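Local coordinates for surface-associated protein CshB (Streptococcus gordonii, PDB 6YZG) that probably helps streptococci attach to host fibronectin, as a cell-wall-linked adhesin of which this is the second non-repetitive domain, at residues G17-K20 with V21-F25; K43-S47 with T48-K52; L112-M116 with N117-W121. All blocks are in the same frame, centred on the assembly; numbering follows the deposited sequence.

Contact 1 of 3, residues G17-K20 with V21-F25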
loop_
_atom_site.group_PDB
_atom_site.type_symbol
_atom_site.label_atom_id
_atom_site.label_comp_id
_atom_site.label_asym_id
_atom_site.label_seq_id
_atom_site.Cartn_x
_atom_site.Cartn_y
_atom_site.Cartn_z
ATOM N N GLY A 17 11.548 26.783 -11.746
ATOM C CA GLY A 17 12.405 25.657 -12.108
ATOM C C GLY A 17 11.599 24.432 -12.533
ATOM O O GLY A 17 12.097 23.326 -12.439
ATOM N N GLY A 18 10.346 24.631 -12.893
ATOM C CA GLY A 18 9.522 23.520 -13.371
ATOM C C GLY A 18 9.214 23.583 -14.862
ATOM O O GLY A 18 9.612 24.550 -15.581
ATOM N N LEU A 19 8.483 22.583 -15.315
ATOM C CA LEU A 19 8.249 22.415 -16.754
ATOM C C LEU A 19 7.234 23.449 -17.205
ATOM O O LEU A 19 6.206 23.690 -16.575
ATOM C CB LEU A 19 7.749 20.994 -17.056
ATOM C CG LEU A 19 8.862 19.949 -17.224
ATOM C CD1 LEU A 19 9.864 19.920 -16.109
ATOM C CD2 LEU A 19 8.224 18.572 -17.382
ATOM N N LYS A 20 7.447 23.887 -18.431
ATOM C CA LYS A 20 6.462 24.663 -19.212
ATOM C C LYS A 20 6.437 24.084 -20.639
ATOM O O LYS A 20 7.294 23.276 -20.964
ATOM C CB LYS A 20 6.772 26.164 -19.265
ATOM C CG LYS A 20 8.118 26.568 -19.834
ATOM C CD LYS A 20 8.388 28.007 -19.479
ATOM C CE LYS A 20 9.361 28.644 -20.400
ATOM N NZ LYS A 20 9.019 30.088 -20.477
ATOM N N VAL A 21 5.464 24.485 -21.440
ATOM C CA VAL A 21 5.458 24.083 -22.843
ATOM C C VAL A 21 6.730 24.607 -23.511
ATOM O O VAL A 21 7.040 25.784 -23.348
ATOM C CB VAL A 21 4.158 24.493 -23.540
ATOM C CG1 VAL A 21 4.209 24.233 -25.030
ATOM C CG2 VAL A 21 2.980 23.765 -22.904
ATOM N N GLY A 22 7.505 23.711 -24.095
ATOM C CA GLY A 22 8.786 24.042 -24.726
ATOM C C GLY A 22 9.972 23.745 -23.852
ATOM O O GLY A 22 11.119 23.907 -24.311
ATOM N N THR A 23 9.792 23.375 -22.584
ATOM C CA THR A 23 10.898 22.845 -21.790
ATOM C C THR A 23 11.477 21.610 -22.456
ATOM O O THR A 23 10.724 20.771 -23.019
ATOM C CB THR A 23 10.465 22.457 -20.372
ATOM O OG1 THR A 23 10.041 23.644 -19.686
ATOM C CG2 THR A 23 11.526 21.709 -19.585
ATOM N N THR A 24 12.795 21.461 -22.451
ATOM C CA THR A 24 13.441 20.253 -22.966
ATOM C C THR A 24 14.262 19.540 -21.895
ATOM O O THR A 24 14.840 20.159 -20.968
ATOM C CB THR A 24 14.342 20.536 -24.189
ATOM O OG1 THR A 24 15.449 21.374 -23.776
ATOM C CG2 THR A 24 13.525 21.075 -25.325
ATOM N N PHE A 25 14.345 18.217 -22.079
ATOM C CA PHE A 25 15.227 17.328 -21.295
ATOM C C PHE A 25 16.070 16.617 -22.347
ATOM O O PHE A 25 15.480 15.965 -23.240
ATOM C CB PHE A 25 14.467 16.323 -20.419
ATOM C CG PHE A 25 15.335 15.324 -19.719
ATOM C CD1 PHE A 25 15.688 14.142 -20.353
ATOM C CD2 PHE A 25 15.845 15.621 -18.458
ATOM C CE1 PHE A 25 16.538 13.256 -19.724
ATOM C CE2 PHE A 25 16.662 14.687 -17.814
ATOM C CZ PHE A 25 17.002 13.533 -18.474
#
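Lys20 and Thr23 carry this contact through two hydrogen bonds, one made by the threonine side chain and one by its backbone. Thr23 OG1 accepts from Lys20 N at 2.9 Å, with the N-H pointing almost straight at the oxygen (169°). In return, Thr23 N donates to Lys20 O over 3.0 Å. The threonine therefore grips both the N-H and the C=O of the same lysine. Its first torsion decides which branch does so: with chi1 -64°, OG1 lies beside the threonine's own nitrogen and faces the lysine backbone, while the methyl CG2 lies anti to that nitrogen. CG2 rests on Leu19 CG at 4.0 Å, the two side chains crossing at about a right angle. Lys20 CG passes Thr23 OG1 at 3.5 Å, after which the extended lysine chain leads away from the turn. The hydroxyl is also hydrogen-bonded to Asn12 O, which ties the turn to the residue just after strand 10-11. Leu19 and Thr23 both lean on Trp10 of that strand and on Val39 of strand 33-41, so the apolar side of the turn is covered by its neighbours. Val21 takes the exposed second position of the turn. Gly22 follows at the third, where the positive phi of a type II turn, here 99°, suits glycine. The bond from Thr23 N to Lys20 O closes this type II beta turn from Lys20 to Thr23, which leads the chain into strand 24-30.

Contact 2 of 3, residues K43-S47 with T48-K52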
loop_
_atom_site.group_PDB
_atom_site.type_symbol
_atom_site.label_atom_id
_atom_site.label_comp_id
_atom_site.label_asym_id
_atom_site.label_seq_id
_atom_site.Cartn_x
_atom_site.Cartn_y
_atom_site.Cartn_z
ATOM N N LYS A 43 -1.514 19.317 -19.374
ATOM C CA LYS A 43 -2.967 19.278 -19.201
ATOM C C LYS A 43 -3.368 17.928 -18.670
ATOM O O LYS A 43 -2.729 16.886 -18.925
ATOM C CB LYS A 43 -3.721 19.562 -20.494
ATOM C CG LYS A 43 -3.590 20.976 -21.042
ATOM C CD LYS A 43 -4.748 21.274 -22.080
ATOM C CE LYS A 43 -4.956 22.738 -22.406
ATOM N NZ LYS A 43 -5.104 23.598 -21.198
ATOM N N PRO A 44 -4.453 17.895 -17.857
ATOM C CA PRO A 44 -4.918 16.632 -17.287
ATOM C C PRO A 44 -5.805 15.794 -18.227
ATOM O O PRO A 44 -6.140 16.189 -19.318
ATOM C CB PRO A 44 -5.719 17.097 -16.079
ATOM C CG PRO A 44 -6.346 18.391 -16.583
ATOM C CD PRO A 44 -5.207 19.067 -17.340
ATOM N N PHE A 45 -6.030 14.562 -17.810
ATOM C CA PHE A 45 -6.638 13.539 -18.696
ATOM C C PHE A 45 -8.060 13.971 -19.132
ATOM O O PHE A 45 -8.472 13.614 -20.243
ATOM C CB PHE A 45 -6.670 12.189 -18.013
ATOM C CG PHE A 45 -7.050 11.019 -18.870
ATOM C CD1 PHE A 45 -6.224 10.573 -19.890
ATOM C CD2 PHE A 45 -8.264 10.404 -18.667
ATOM C CE1 PHE A 45 -6.621 9.470 -20.625
ATOM C CE2 PHE A 45 -8.669 9.313 -19.435
ATOM C CZ PHE A 45 -7.821 8.859 -20.405
ATOM N N ASN A 46 -8.775 14.703 -18.318
ATOM C CA ASN A 46 -10.161 15.185 -18.635
ATOM C C ASN A 46 -10.130 16.217 -19.760
ATOM O O ASN A 46 -11.221 16.604 -20.215
ATOM C CB ASN A 46 -10.824 15.719 -17.375
ATOM C CG ASN A 46 -10.056 16.798 -16.655
ATOM O OD1 ASN A 46 -8.915 16.568 -16.294
ATOM N ND2 ASN A 46 -10.630 17.966 -16.344
ATOM N N SER A 47 -8.977 16.622 -20.248
ATOM C CA SER A 47 -8.829 17.497 -21.428
ATOM C C SER A 47 -8.565 16.734 -22.706
ATOM O O SER A 47 -8.428 17.420 -23.765
ATOM C CB SER A 47 -7.731 18.518 -21.250
ATOM O OG SER A 47 -6.439 17.948 -21.325
ATOM N N THR A 48 -8.399 15.427 -22.637
ATOM C CA THR A 48 -7.970 14.667 -23.840
ATOM C C THR A 48 -9.132 14.187 -24.713
ATOM O O THR A 48 -10.199 14.022 -24.233
ATOM C CB THR A 48 -7.127 13.439 -23.460
ATOM O OG1 THR A 48 -7.928 12.508 -22.730
ATOM C CG2 THR A 48 -5.915 13.796 -22.633
ATOM N N GLU A 49 -8.834 13.933 -25.978
ATOM C CA GLU A 49 -9.832 13.353 -26.914
ATOM C C GLU A 49 -10.175 11.929 -26.461
ATOM O O GLU A 49 -11.245 11.520 -26.684
ATOM C CB GLU A 49 -9.305 13.339 -28.347
ATOM C CG GLU A 49 -9.109 14.723 -28.891
ATOM C CD GLU A 49 -10.294 15.413 -29.529
ATOM O OE1 GLU A 49 -11.281 14.758 -29.818
ATOM O OE2 GLU A 49 -10.169 16.625 -29.796
ATOM N N ILE A 50 -9.226 11.230 -25.837
ATOM C CA ILE A 50 -9.496 9.895 -25.270
ATOM C C ILE A 50 -10.693 10.002 -24.305
ATOM O O ILE A 50 -11.649 9.248 -24.371
ATOM C CB ILE A 50 -8.258 9.288 -24.595
ATOM C CG1 ILE A 50 -7.062 9.126 -25.555
ATOM C CG2 ILE A 50 -8.658 8.005 -23.917
ATOM C CD1 ILE A 50 -5.770 9.198 -24.806
ATOM N N TYR A 51 -10.577 10.930 -23.362
ATOM C CA TYR A 51 -11.620 11.120 -22.340
ATOM C C TYR A 51 -12.941 11.641 -23.006
ATOM O O TYR A 51 -13.988 11.117 -22.634
ATOM C CB TYR A 51 -11.092 12.114 -21.296
ATOM C CG TYR A 51 -12.069 12.372 -20.187
ATOM C CD1 TYR A 51 -12.150 11.565 -19.051
ATOM C CD2 TYR A 51 -12.954 13.452 -20.294
ATOM C CE1 TYR A 51 -13.009 11.840 -18.017
ATOM C CE2 TYR A 51 -13.826 13.728 -19.260
ATOM C CZ TYR A 51 -13.838 12.941 -18.125
ATOM O OH TYR A 51 -14.776 13.218 -17.134
ATOM N N LYS A 52 -12.788 12.563 -23.933
ATOM C CA LYS A 52 -13.973 13.096 -24.713
ATOM C C LYS A 52 -14.757 11.913 -25.254
ATOM O O LYS A 52 -16.006 11.823 -25.048
ATOM C CB LYS A 52 -13.502 14.024 -25.811
ATOM C CG LYS A 52 -14.655 14.537 -26.665
ATOM C CD LYS A 52 -14.205 15.228 -27.878
ATOM C CE LYS A 52 -15.369 15.974 -28.518
ATOM N NZ LYS A 52 -14.965 16.476 -29.852
#
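Phe45 O is the polar hub that joins residues 43-47 to 48-52, taking two hydrogen bonds from Thr48. The hydroxyl OG1 of Thr48 donates to Phe45 O at 2.8 Å within the carbonyl plane, and Thr48 N reaches the same oxygen at 3.0 Å. OG1 also accepts from Tyr51 N at 3.1 Å, a capping bond from Thr48, which occupies the N-cap position of the helix. A chi1 of 65° sets this oxygen between the threonine's own N and C, within range of both partners. OG1 further lies over one face of the Phe45 ring, toward its rim. Around this polar core the rings close in. Phe45 CZ meets Ile50 CG2 at 3.7 Å, and Phe45 CD2 meets Tyr51 CD1 at 4.1 Å. The Tyr51 ring receives Asn46 CA over a face, a CH-pi contact 3.8 Å from the centroid and 18° off the normal. Farther out, Pro44 O accepts from both Ser47 N and Ser47 OG, the hydroxyl at 2.7 Å, and so holds the short 3-10 turn that presents Phe45 O. Tyr51 OH is held by Thr63 OG1 and Asp206 N, which fixes the far end of that ring. Tyr210 meets the Phe45 ring edge-to-face, as does Tyr249 of the second subunit. The whole unit is a 3-10 turn running directly into helix 49-55 after strand 33-41, with Phe45 on Ile155 and Ile50 on Thr157 packing this junction against strand 153-158.

Contact 3 of 3, residues L112-M116 with N117-W121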
loop_
_atom_site.group_PDB
_atom_site.type_symbol
_atom_site.label_atom_id
_atom_site.label_comp_id
_atom_site.label_asym_id
_atom_site.label_seq_id
_atom_site.Cartn_x
_atom_site.Cartn_y
_atom_site.Cartn_z
ATOM N N LEU A 112 9.743 11.933 -12.179
ATOM C CA LEU A 112 9.188 13.250 -12.468
ATOM C C LEU A 112 7.906 13.419 -11.659
ATOM O O LEU A 112 7.082 12.525 -11.663
ATOM C CB LEU A 112 8.924 13.347 -13.961
ATOM C CG LEU A 112 8.721 14.752 -14.507
ATOM C CD1 LEU A 112 10.064 15.497 -14.526
ATOM C CD2 LEU A 112 8.092 14.703 -15.889
ATOM N N VAL A 113 7.820 14.500 -10.897
ATOM C CA VAL A 113 6.718 14.627 -9.920
ATOM C C VAL A 113 6.001 15.972 -10.050
ATOM O O VAL A 113 6.461 16.836 -10.684
ATOM C CB VAL A 113 7.272 14.463 -8.488
ATOM C CG1 VAL A 113 7.802 13.064 -8.211
ATOM C CG2 VAL A 113 8.332 15.508 -8.175
ATOM N N TYR A 114 4.843 16.043 -9.417
ATOM C CA TYR A 114 4.006 17.267 -9.302
ATOM C C TYR A 114 3.893 17.383 -7.789
ATOM O O TYR A 114 2.979 16.807 -7.256
ATOM C CB TYR A 114 2.671 17.043 -10.007
ATOM C CG TYR A 114 1.864 18.280 -10.285
ATOM C CD1 TYR A 114 2.344 19.279 -11.109
ATOM C CD2 TYR A 114 0.589 18.397 -9.776
ATOM C CE1 TYR A 114 1.571 20.374 -11.409
ATOM C CE2 TYR A 114 -0.188 19.491 -10.051
ATOM C CZ TYR A 114 0.301 20.478 -10.878
ATOM O OH TYR A 114 -0.459 21.543 -11.168
ATOM N N PRO A 115 4.849 18.075 -7.140
ATOM C CA PRO A 115 5.089 17.916 -5.719
ATOM C C PRO A 115 4.173 18.491 -4.642
ATOM O O PRO A 115 4.644 19.017 -3.705
ATOM C CB PRO A 115 6.560 18.325 -5.601
ATOM C CG PRO A 115 6.657 19.441 -6.558
ATOM C CD PRO A 115 5.816 18.984 -7.744
ATOM N N MET A 116 2.880 18.368 -4.891
ATOM C CA MET A 116 1.893 18.558 -3.816
ATOM C C MET A 116 0.913 17.409 -3.911
ATOM O O MET A 116 0.650 16.886 -4.990
ATOM C CB MET A 116 1.186 19.884 -3.931
ATOM C CG MET A 116 2.175 21.030 -3.824
ATOM S SD MET A 116 2.382 21.555 -2.166
ATOM C CE MET A 116 0.749 22.218 -1.744
ATOM N N ASN A 117 0.288 17.071 -2.803
ATOM C CA ASN A 117 -0.782 16.069 -2.782
ATOM C C ASN A 117 -2.092 16.637 -3.369
ATOM O O ASN A 117 -2.346 17.825 -3.364
ATOM C CB ASN A 117 -1.002 15.605 -1.361
ATOM C CG ASN A 117 0.293 15.041 -0.814
ATOM O OD1 ASN A 117 0.803 14.078 -1.383
ATOM N ND2 ASN A 117 0.783 15.629 0.281
ATOM N N SER A 118 -2.922 15.714 -3.825
ATOM C CA SER A 118 -4.342 15.986 -4.124
ATOM C C SER A 118 -4.519 16.764 -5.417
ATOM O O SER A 118 -5.047 17.876 -5.449
ATOM C CB SER A 118 -5.058 16.676 -2.982
ATOM O OG SER A 118 -4.825 15.935 -1.787
ATOM N N THR A 119 -4.101 16.145 -6.531
ATOM C CA THR A 119 -4.004 16.809 -7.848
ATOM C C THR A 119 -4.567 15.968 -8.973
ATOM O O THR A 119 -4.814 14.792 -8.835
ATOM C CB THR A 119 -2.562 17.209 -8.169
ATOM O OG1 THR A 119 -1.822 16.009 -8.372
ATOM C CG2 THR A 119 -1.942 18.072 -7.095
ATOM N N ASN A 120 -4.731 16.624 -10.101
ATOM C CA ASN A 120 -5.182 16.038 -11.375
ATOM C C ASN A 120 -4.371 16.772 -12.436
ATOM O O ASN A 120 -4.533 17.988 -12.662
ATOM C CB ASN A 120 -6.680 16.271 -11.561
ATOM C CG ASN A 120 -7.234 15.840 -12.897
ATOM O OD1 ASN A 120 -6.819 14.855 -13.482
ATOM N ND2 ASN A 120 -8.302 16.522 -13.336
ATOM N N TRP A 121 -3.406 16.055 -13.007
ATOM C CA TRP A 121 -2.387 16.700 -13.876
ATOM C C TRP A 121 -1.978 15.761 -14.985
ATOM O O TRP A 121 -2.179 14.529 -14.885
ATOM C CB TRP A 121 -1.158 17.178 -13.077
ATOM C CG TRP A 121 -0.346 16.097 -12.461
ATOM C CD1 TRP A 121 -0.541 15.478 -11.257
ATOM C CD2 TRP A 121 0.888 15.523 -12.934
ATOM N NE1 TRP A 121 0.477 14.627 -10.941
ATOM C CE2 TRP A 121 1.378 14.635 -11.967
ATOM C CE3 TRP A 121 1.657 15.748 -14.080
ATOM C CZ2 TRP A 121 2.588 13.946 -12.098
ATOM C CZ3 TRP A 121 2.847 15.051 -14.221
ATOM C CH2 TRP A 121 3.294 14.177 -13.251
HETATM O O HOH W 1 -0.403 14.872 -6.383
#
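A chi1 of -165° puts the Tyr114 CG anti to its own nitrogen, and a chi1 of 66° puts the Trp121 CG between N and C, bringing the two rings face to face. The result is an offset stack, formed where the loop folds back beside the start of strand 119-131 in the antiparallel sheet. The Tyr114 ring and the five-membered ring of Trp121 have centroids 4.4 Å apart and planes tilted by 27°. The side chains slide past each other in opposite directions, and each CB lies over the other's ring: Tyr114 CB is 3.5 Å from the centroid of the indole's five-membered ring, and Trp121 CB is 4.0 Å from that of the tyrosine. Thr119 lies at the edge of the tyrosine ring, its CB in the ring plane 3.7 Å from Tyr114 CD2. In the second subunit, a strand pairs antiparallel with residues 119-121, carrying the sheet across the interface, and Val250 of that subunit packs on Trp121. One water bridges the two segments, donating to Met116 O at 2.7 Å and accepting from Thr119 OG1, also at 2.7 Å.

From the N terminus the three contacts follow in series, none enclosing or crossing another. Contact 1 closes the turn between strands 10-11 and 24-30. Contact 2 comes next, at the passage from strand 33-41 into helix 49-55, and contact 3 turns the long loop after strand 71-72 into strand 119-131. Contact 3 is the meeting point: Leu112 CD2 packs on Leu19 CD2 of contact 1 at 4.1 Å, and Asn120 ND2 probably donates to Asn46 OD1 of contact 2 at 3.0 Å. Contacts 1 and 2 do not touch, their nearest atoms being about 7 Å apart. Contacts 2 and 3 both touch the second subunit.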